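Local coordinates for VP35 (Myotis lucifugus, PDB 6DKU), which is a filoviral VP35 homolog encoded in a microbat genome, whose C-terminal interferon inhibitory domain probably antagonises innate immune signalling, at residues A[6-16]-A[41-51]. The protein carries 1 engineered substitution. Sequence-based numbering, arbitrary orientation.
Sequences PLDPTEFVRVL and SHDLQVAMDHF
Phe12 lies between two leucines, one from each helix. Leu44 CD2 sits over one face, 3.9 Å from the centroid of the Phe12 ring and 22° off its normal, while Leu16 CD1 covers the opposite face toward the rim. Ala47 CB approaches the same ring obliquely, 3.7 Å from Phe12 CE1. The other branch of Leu44 reaches the start of helix 9-16, where its CD1 packs 3.8 Å from Pro9 CD. Met48 is bent at chi2 and chi3, which brings its end back toward helix 9-16: CE lies 3.6 Å from Leu16 CD1 and also touches Leu7 CD2 and Phe12, and SD meets Val15 CG1. Farther along, Leu16 sets CG almost on the normal through the Phe51 ring centre, 3.8 Å from the centroid, a CH-pi contact over the face. At the N-terminal end, Leu7 holds its CG anti to the carbonyl carbon (chi1 -71°) and crosses Gln45 at about a right angle, with CD1 against the Gln45 side chain and CB against Leu44 CB, just before the first turn of helix 9-16. The Gln45 amide is tied down by NE2 donating to Asp49 OD1 at 2.8 Å, from above the carboxylate plane. Asp8 N-caps helix 9-16 through a weak bond from Glu11 N to its OD1. Behind the contact, helix 26-37 backs Phe12 and Leu16 with Ile34, Ala35 and Val31; helix 61-71 supplies Ile68 against Ala47 and Ala64 against Phe51. With short-segment axes 10.6 Å apart and only 10° from parallel, the pair joins two helices of the alpha-helical subdomain of the VP35 interferon inhibitory domain, a helical bundle set beside a small mixed beta-sheet.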
ATOM      1  N   PRO A   6     -16.004 -14.324  -0.214  1.00 56.42           N
ATOM      2  CA  PRO A   6     -15.123 -13.428   0.542  1.00 50.40           C
ATOM      3  C   PRO A   6     -14.029 -12.850  -0.342  1.00 59.11           C
ATOM      4  O   PRO A   6     -13.771 -13.321  -1.451  1.00 73.15           O
ATOM      5  CB  PRO A   6     -14.533 -14.336   1.629  1.00 52.04           C
ATOM      6  CG  PRO A   6     -15.433 -15.508   1.691  1.00 55.41           C
ATOM      7  CD  PRO A   6     -15.943 -15.703   0.297  1.00 55.82           C
ATOM      8  N   LEU A   7     -13.372 -11.813   0.171  1.00 56.35           N
ATOM      9  CA  LEU A   7     -12.407 -11.089  -0.646  1.00 52.94           C
ATOM     10  C   LEU A   7     -11.108 -11.866  -0.815  1.00 53.69           C
ATOM     11  O   LEU A   7     -10.704 -12.652   0.044  1.00 72.20           O
ATOM     12  CB  LEU A   7     -12.088  -9.724  -0.041  1.00 50.13           C
ATOM     13  CG  LEU A   7     -13.184  -8.665  -0.093  1.00 61.74           C
ATOM     14  CD1 LEU A   7     -13.238  -7.914   1.226  1.00 67.33           C
ATOM     15  CD2 LEU A   7     -12.983  -7.716  -1.267  1.00 49.97           C
ATOM     16  N   ASP A   8     -10.458 -11.629  -1.940  1.00 48.08           N
ATOM     17  CA  ASP A   8      -9.083 -12.027  -2.199  1.00 51.32           C
ATOM     18  C   ASP A   8      -8.325 -10.786  -2.601  1.00 44.79           C
ATOM     19  O   ASP A   8      -8.935  -9.764  -2.950  1.00 55.70           O
ATOM     20  CB  ASP A   8      -9.009 -13.110  -3.287  1.00 66.37           C
ATOM     21  CG  ASP A   8      -9.405 -12.603  -4.661  1.00 80.59           C
ATOM     22  OD1 ASP A   8     -10.369 -11.819  -4.759  1.00 94.16           O
ATOM     23  OD2 ASP A   8      -8.759 -13.014  -5.651  1.00 90.63           O
ATOM     24  N   PRO A   9      -6.987 -10.791  -2.513  1.00 48.60           N
ATOM     25  CA  PRO A   9      -6.218  -9.563  -2.804  1.00 39.56           C
ATOM     26  C   PRO A   9      -6.574  -8.883  -4.116  1.00 41.98           C
ATOM     27  O   PRO A   9      -6.709  -7.656  -4.144  1.00 49.16           O
ATOM     28  CB  PRO A   9      -4.769 -10.062  -2.802  1.00 42.11           C
ATOM     29  CG  PRO A   9      -4.785 -11.170  -1.787  1.00 50.69           C
ATOM     30  CD  PRO A   9      -6.137 -11.843  -1.912  1.00 47.27           C
ATOM     31  N   THR A  10      -6.761  -9.649  -5.196  1.00 51.28           N
ATOM     32  CA  THR A  10      -6.972  -9.052  -6.514  1.00 49.66           C
ATOM     33  C   THR A  10      -8.246  -8.217  -6.553  1.00 59.94           C
ATOM     34  O   THR A  10      -8.237  -7.069  -7.019  1.00 60.53           O
ATOM     35  CB  THR A  10      -7.022 -10.144  -7.586  1.00 60.43           C
ATOM     36  OG1 THR A  10      -5.877 -10.999  -7.461  1.00 65.68           O
ATOM     37  CG2 THR A  10      -7.032  -9.520  -8.971  1.00 51.63           C
ATOM     38  N   GLU A  11      -9.360  -8.782  -6.080  1.00 56.97           N
ATOM     39  CA  GLU A  11     -10.607  -8.025  -6.056  1.00 61.16           C
ATOM     40  C   GLU A  11     -10.502  -6.805  -5.136  1.00 64.56           C
ATOM     41  O   GLU A  11     -11.015  -5.730  -5.468  1.00 64.44           O
ATOM     42  CB  GLU A  11     -11.763  -8.936  -5.643  1.00 58.85           C
ATOM     43  CG  GLU A  11     -13.101  -8.226  -5.475  1.00 66.05           C
ATOM     44  CD  GLU A  11     -13.815  -7.953  -6.790  1.00 83.03           C
ATOM     45  OE1 GLU A  11     -13.282  -8.313  -7.866  1.00 83.69           O
ATOM     46  OE2 GLU A  11     -14.918  -7.364  -6.739  1.00 84.84           O
ATOM     47  N   PHE A  12      -9.830  -6.948  -3.987  1.00 53.77           N
ATOM     48  CA  PHE A  12      -9.578  -5.804  -3.106  1.00 44.86           C
ATOM     49  C   PHE A  12      -8.892  -4.669  -3.863  1.00 48.73           C
ATOM     50  O   PHE A  12      -9.336  -3.512  -3.824  1.00 53.36           O
ATOM     51  CB  PHE A  12      -8.726  -6.254  -1.908  1.00 42.16           C
ATOM     52  CG  PHE A  12      -8.367  -5.139  -0.947  1.00 44.47           C
ATOM     53  CD1 PHE A  12      -9.216  -4.806   0.103  1.00 54.46           C
ATOM     54  CD2 PHE A  12      -7.177  -4.434  -1.084  1.00 49.08           C
ATOM     55  CE1 PHE A  12      -8.891  -3.783   0.992  1.00 55.63           C
ATOM     56  CE2 PHE A  12      -6.846  -3.407  -0.201  1.00 51.89           C
ATOM     57  CZ  PHE A  12      -7.704  -3.082   0.837  1.00 55.06           C
ATOM     58  N   VAL A  13      -7.814  -4.997  -4.577  1.00 53.23           N
ATOM     59  CA  VAL A  13      -7.076  -3.997  -5.343  1.00 49.47           C
ATOM     60  C   VAL A  13      -7.966  -3.377  -6.419  1.00 52.91           C
ATOM     61  O   VAL A  13      -7.931  -2.162  -6.646  1.00 50.22           O
ATOM     62  CB  VAL A  13      -5.802  -4.630  -5.941  1.00 45.42           C
ATOM     63  CG1 VAL A  13      -5.348  -3.882  -7.170  1.00 48.73           C
ATOM     64  CG2 VAL A  13      -4.690  -4.659  -4.913  1.00 33.61           C
ATOM     65  N   ARG A  14      -8.781  -4.192  -7.097  1.00 54.31           N
ATOM     66  CA  ARG A  14      -9.615  -3.657  -8.175  1.00 50.11           C
ATOM     67  C   ARG A  14     -10.669  -2.693  -7.638  1.00 56.17           C
ATOM     68  O   ARG A  14     -10.881  -1.607  -8.197  1.00 45.96           O
ATOM     69  CB  ARG A  14     -10.285  -4.791  -8.953  1.00 47.39           C
ATOM     70  CG  ARG A  14     -11.128  -4.283 -10.112  1.00 55.91           C
ATOM     71  CD  ARG A  14     -12.023  -5.348 -10.722  1.00 67.31           C
ATOM     72  NE  ARG A  14     -13.054  -5.820  -9.797  1.00 84.71           N
ATOM     73  CZ  ARG A  14     -14.086  -5.093  -9.366  1.00 88.14           C
ATOM     74  NH1 ARG A  14     -14.245  -3.837  -9.767  1.00 84.99           N
ATOM     75  NH2 ARG A  14     -14.966  -5.625  -8.527  1.00 83.49           N
ATOM     76  N   VAL A  15     -11.339  -3.075  -6.546  1.00 61.65           N
ATOM     77  CA  VAL A  15     -12.363  -2.217  -5.957  1.00 49.55           C
ATOM     78  C   VAL A  15     -11.751  -0.900  -5.511  1.00 59.18           C
ATOM     79  O   VAL A  15     -12.202   0.180  -5.915  1.00 66.96           O
ATOM     80  CB  VAL A  15     -13.061  -2.920  -4.782  1.00 49.41           C
ATOM     81  CG1 VAL A  15     -13.806  -1.892  -3.928  1.00 40.19           C
ATOM     82  CG2 VAL A  15     -13.987  -4.012  -5.274  1.00 45.62           C
ATOM     83  N   LEU A  16     -10.712  -0.963  -4.671  1.00 46.80           N
ATOM     84  CA  LEU A  16     -10.192   0.284  -4.120  1.00 44.93           C
ATOM     85  C   LEU A  16      -9.563   1.151  -5.202  1.00 44.74           C
ATOM     86  O   LEU A  16      -9.771   2.369  -5.219  1.00 56.16           O
ATOM     87  CB  LEU A  16      -9.200   0.017  -2.990  1.00 41.55           C
ATOM     88  CG  LEU A  16      -9.845   0.031  -1.601  1.00 43.94           C
ATOM     89  CD1 LEU A  16     -10.494  -1.313  -1.287  1.00 42.40           C
ATOM     90  CD2 LEU A  16      -8.829   0.406  -0.531  1.00 33.89           C
ATOM     91  N   SER A  41      -8.864 -13.320   4.171  1.00 54.01           N
ATOM     92  CA  SER A  41      -9.959 -12.469   3.709  1.00 57.31           C
ATOM     93  C   SER A  41     -10.464 -11.536   4.804  1.00 64.18           C
ATOM     94  O   SER A  41     -10.972 -10.446   4.504  1.00 75.52           O
ATOM     95  CB  SER A  41     -11.102 -13.338   3.177  1.00 64.24           C
ATOM     96  OG  SER A  41     -11.909 -13.839   4.227  1.00 72.94           O
ATOM     97  N   HIS A  42     -10.321 -11.931   6.070  1.00 64.28           N
ATOM     98  CA  HIS A  42     -10.805 -11.102   7.166  1.00 56.42           C
ATOM     99  C   HIS A  42     -10.090  -9.753   7.205  1.00 60.03           C
ATOM    100  O   HIS A  42     -10.730  -8.707   7.351  1.00 61.56           O
ATOM    101  CB  HIS A  42     -10.642 -11.840   8.488  1.00 74.44           C
ATOM    102  CG  HIS A  42     -11.102 -11.048   9.669  1.00 99.28           C
ATOM    103  ND1 HIS A  42     -12.434 -10.799   9.923  1.00102.11           N
ATOM    104  CD2 HIS A  42     -10.408 -10.427  10.652  1.00103.54           C
ATOM    105  CE1 HIS A  42     -12.541 -10.071  11.021  1.00103.94           C
ATOM    106  NE2 HIS A  42     -11.327  -9.831  11.482  1.00104.30           N
ATOM    107  N   ASP A  43      -8.760  -9.753   7.077  1.00 67.03           N
ATOM    108  CA  ASP A  43      -8.031  -8.486   7.069  1.00 66.93           C
ATOM    109  C   ASP A  43      -8.465  -7.609   5.897  1.00 69.77           C
ATOM    110  O   ASP A  43      -8.655  -6.395   6.053  1.00 66.53           O
ATOM    111  CB  ASP A  43      -6.523  -8.737   7.014  1.00 51.27           C
ATOM    112  CG  ASP A  43      -6.006  -9.454   8.240  1.00 64.75           C
ATOM    113  OD1 ASP A  43      -6.678  -9.422   9.292  1.00 71.97           O
ATOM    114  OD2 ASP A  43      -4.918 -10.054   8.148  1.00 63.90           O
ATOM    115  N   LEU A  44      -8.633  -8.211   4.716  1.00 56.03           N
ATOM    116  CA  LEU A  44      -9.109  -7.451   3.566  1.00 52.41           C
ATOM    117  C   LEU A  44     -10.475  -6.828   3.828  1.00 49.40           C
ATOM    118  O   LEU A  44     -10.717  -5.685   3.434  1.00 61.11           O
ATOM    119  CB  LEU A  44      -9.140  -8.327   2.312  1.00 49.92           C
ATOM    120  CG  LEU A  44      -7.806  -8.792   1.722  1.00 47.28           C
ATOM    121  CD1 LEU A  44      -8.048  -9.673   0.517  1.00 39.67           C
ATOM    122  CD2 LEU A  44      -6.968  -7.598   1.324  1.00 36.51           C
ATOM    123  N   GLN A  45     -11.382  -7.537   4.502  1.00 51.18           N
ATOM    124  CA  GLN A  45     -12.687  -6.912   4.708  1.00 65.25           C
ATOM    125  C   GLN A  45     -12.662  -5.918   5.873  1.00 69.10           C
ATOM    126  O   GLN A  45     -13.492  -5.003   5.925  1.00 52.10           O
ATOM    127  CB  GLN A  45     -13.771  -7.976   4.857  1.00 46.71           C
ATOM    128  CG  GLN A  45     -15.159  -7.398   5.045  1.00 52.92           C
ATOM    129  CD  GLN A  45     -15.841  -7.153   3.711  1.00 72.81           C
ATOM    130  OE1 GLN A  45     -15.922  -8.049   2.873  1.00 69.49           O
ATOM    131  NE2 GLN A  45     -16.281  -5.909   3.486  1.00 73.64           N
ATOM    132  N   VAL A  46     -11.698  -6.036   6.783  1.00 54.41           N
ATOM    133  CA  VAL A  46     -11.476  -4.959   7.733  1.00 51.35           C
ATOM    134  C   VAL A  46     -11.048  -3.696   6.987  1.00 60.98           C
ATOM    135  O   VAL A  46     -11.656  -2.625   7.132  1.00 66.39           O
ATOM    136  CB  VAL A  46     -10.447  -5.390   8.795  1.00 55.26           C
ATOM    137  CG1 VAL A  46      -9.959  -4.174   9.567  1.00 65.50           C
ATOM    138  CG2 VAL A  46     -11.051  -6.425   9.730  1.00 49.46           C
ATOM    139  N   ALA A  47     -10.008  -3.813   6.158  1.00 46.95           N
ATOM    140  CA  ALA A  47      -9.533  -2.670   5.392  1.00 46.33           C
ATOM    141  C   ALA A  47     -10.636  -2.089   4.514  1.00 61.90           C
ATOM    142  O   ALA A  47     -10.779  -0.864   4.409  1.00 66.01           O
ATOM    143  CB  ALA A  47      -8.329  -3.092   4.553  1.00 39.00           C
ATOM    144  N   MET A  48     -11.436  -2.954   3.889  1.00 58.26           N
ATOM    145  CA  MET A  48     -12.485  -2.496   2.987  1.00 48.96           C
ATOM    146  C   MET A  48     -13.610  -1.810   3.752  1.00 57.15           C
ATOM    147  O   MET A  48     -14.113  -0.760   3.333  1.00 62.86           O
ATOM    148  CB  MET A  48     -13.028  -3.675   2.191  1.00 51.66           C
ATOM    149  CG  MET A  48     -14.253  -3.346   1.377  1.00 59.95           C
ATOM    150  SD  MET A  48     -13.796  -2.697  -0.236  1.00 68.76           S
ATOM    151  CE  MET A  48     -12.829  -4.061  -0.884  1.00 51.94           C
ATOM    152  N   ASP A  49     -14.030  -2.400   4.870  1.00 51.60           N
ATOM    153  CA  ASP A  49     -15.060  -1.774   5.689  1.00 64.65           C
ATOM    154  C   ASP A  49     -14.617  -0.395   6.163  1.00 65.72           C
ATOM    155  O   ASP A  49     -15.410   0.554   6.155  1.00 56.86           O
ATOM    156  CB  ASP A  49     -15.397  -2.674   6.878  1.00 69.76           C
ATOM    157  CG  ASP A  49     -16.203  -3.902   6.478  1.00 70.94           C
ATOM    158  OD1 ASP A  49     -16.829  -3.879   5.390  1.00 63.81           O
ATOM    159  OD2 ASP A  49     -16.210  -4.887   7.256  1.00 63.55           O
ATOM    160  N   HIS A  50     -13.348  -0.262   6.560  1.00 61.20           N
ATOM    161  CA  HIS A  50     -12.839   1.036   6.992  1.00 50.48           C
ATOM    162  C   HIS A  50     -12.815   2.035   5.839  1.00 52.91           C
ATOM    163  O   HIS A  50     -13.205   3.198   6.004  1.00 54.05           O
ATOM    164  CB  HIS A  50     -11.444   0.867   7.596  1.00 47.03           C
ATOM    165  CG  HIS A  50     -10.799   2.157   8.001  1.00 65.19           C
ATOM    166  ND1 HIS A  50     -10.931   2.692   9.265  1.00 64.51           N
ATOM    167  CD2 HIS A  50     -10.019   3.020   7.306  1.00 60.29           C
ATOM    168  CE1 HIS A  50     -10.256   3.826   9.333  1.00 65.09           C
ATOM    169  NE2 HIS A  50      -9.697   4.049   8.157  1.00 65.54           N
ATOM    170  N   PHE A  51     -12.348   1.596   4.668  1.00 51.69           N
ATOM    171  CA  PHE A  51     -12.348   2.435   3.473  1.00 40.92           C
ATOM    172  C   PHE A  51     -13.746   2.964   3.171  1.00 47.40           C
ATOM    173  O   PHE A  51     -13.943   4.172   2.980  1.00 55.44           O
ATOM    174  CB  PHE A  51     -11.807   1.620   2.298  1.00 48.45           C
ATOM    175  CG  PHE A  51     -11.807   2.348   0.986  1.00 57.26           C
ATOM    176  CD1 PHE A  51     -10.817   3.271   0.691  1.00 51.67           C
ATOM    177  CD2 PHE A  51     -12.772   2.077   0.029  1.00 51.51           C
ATOM    178  CE1 PHE A  51     -10.800   3.930  -0.517  1.00 42.70           C
ATOM    179  CE2 PHE A  51     -12.763   2.731  -1.187  1.00 43.19           C
ATOM    180  CZ  PHE A  51     -11.776   3.659  -1.460  1.00 55.22           C
TER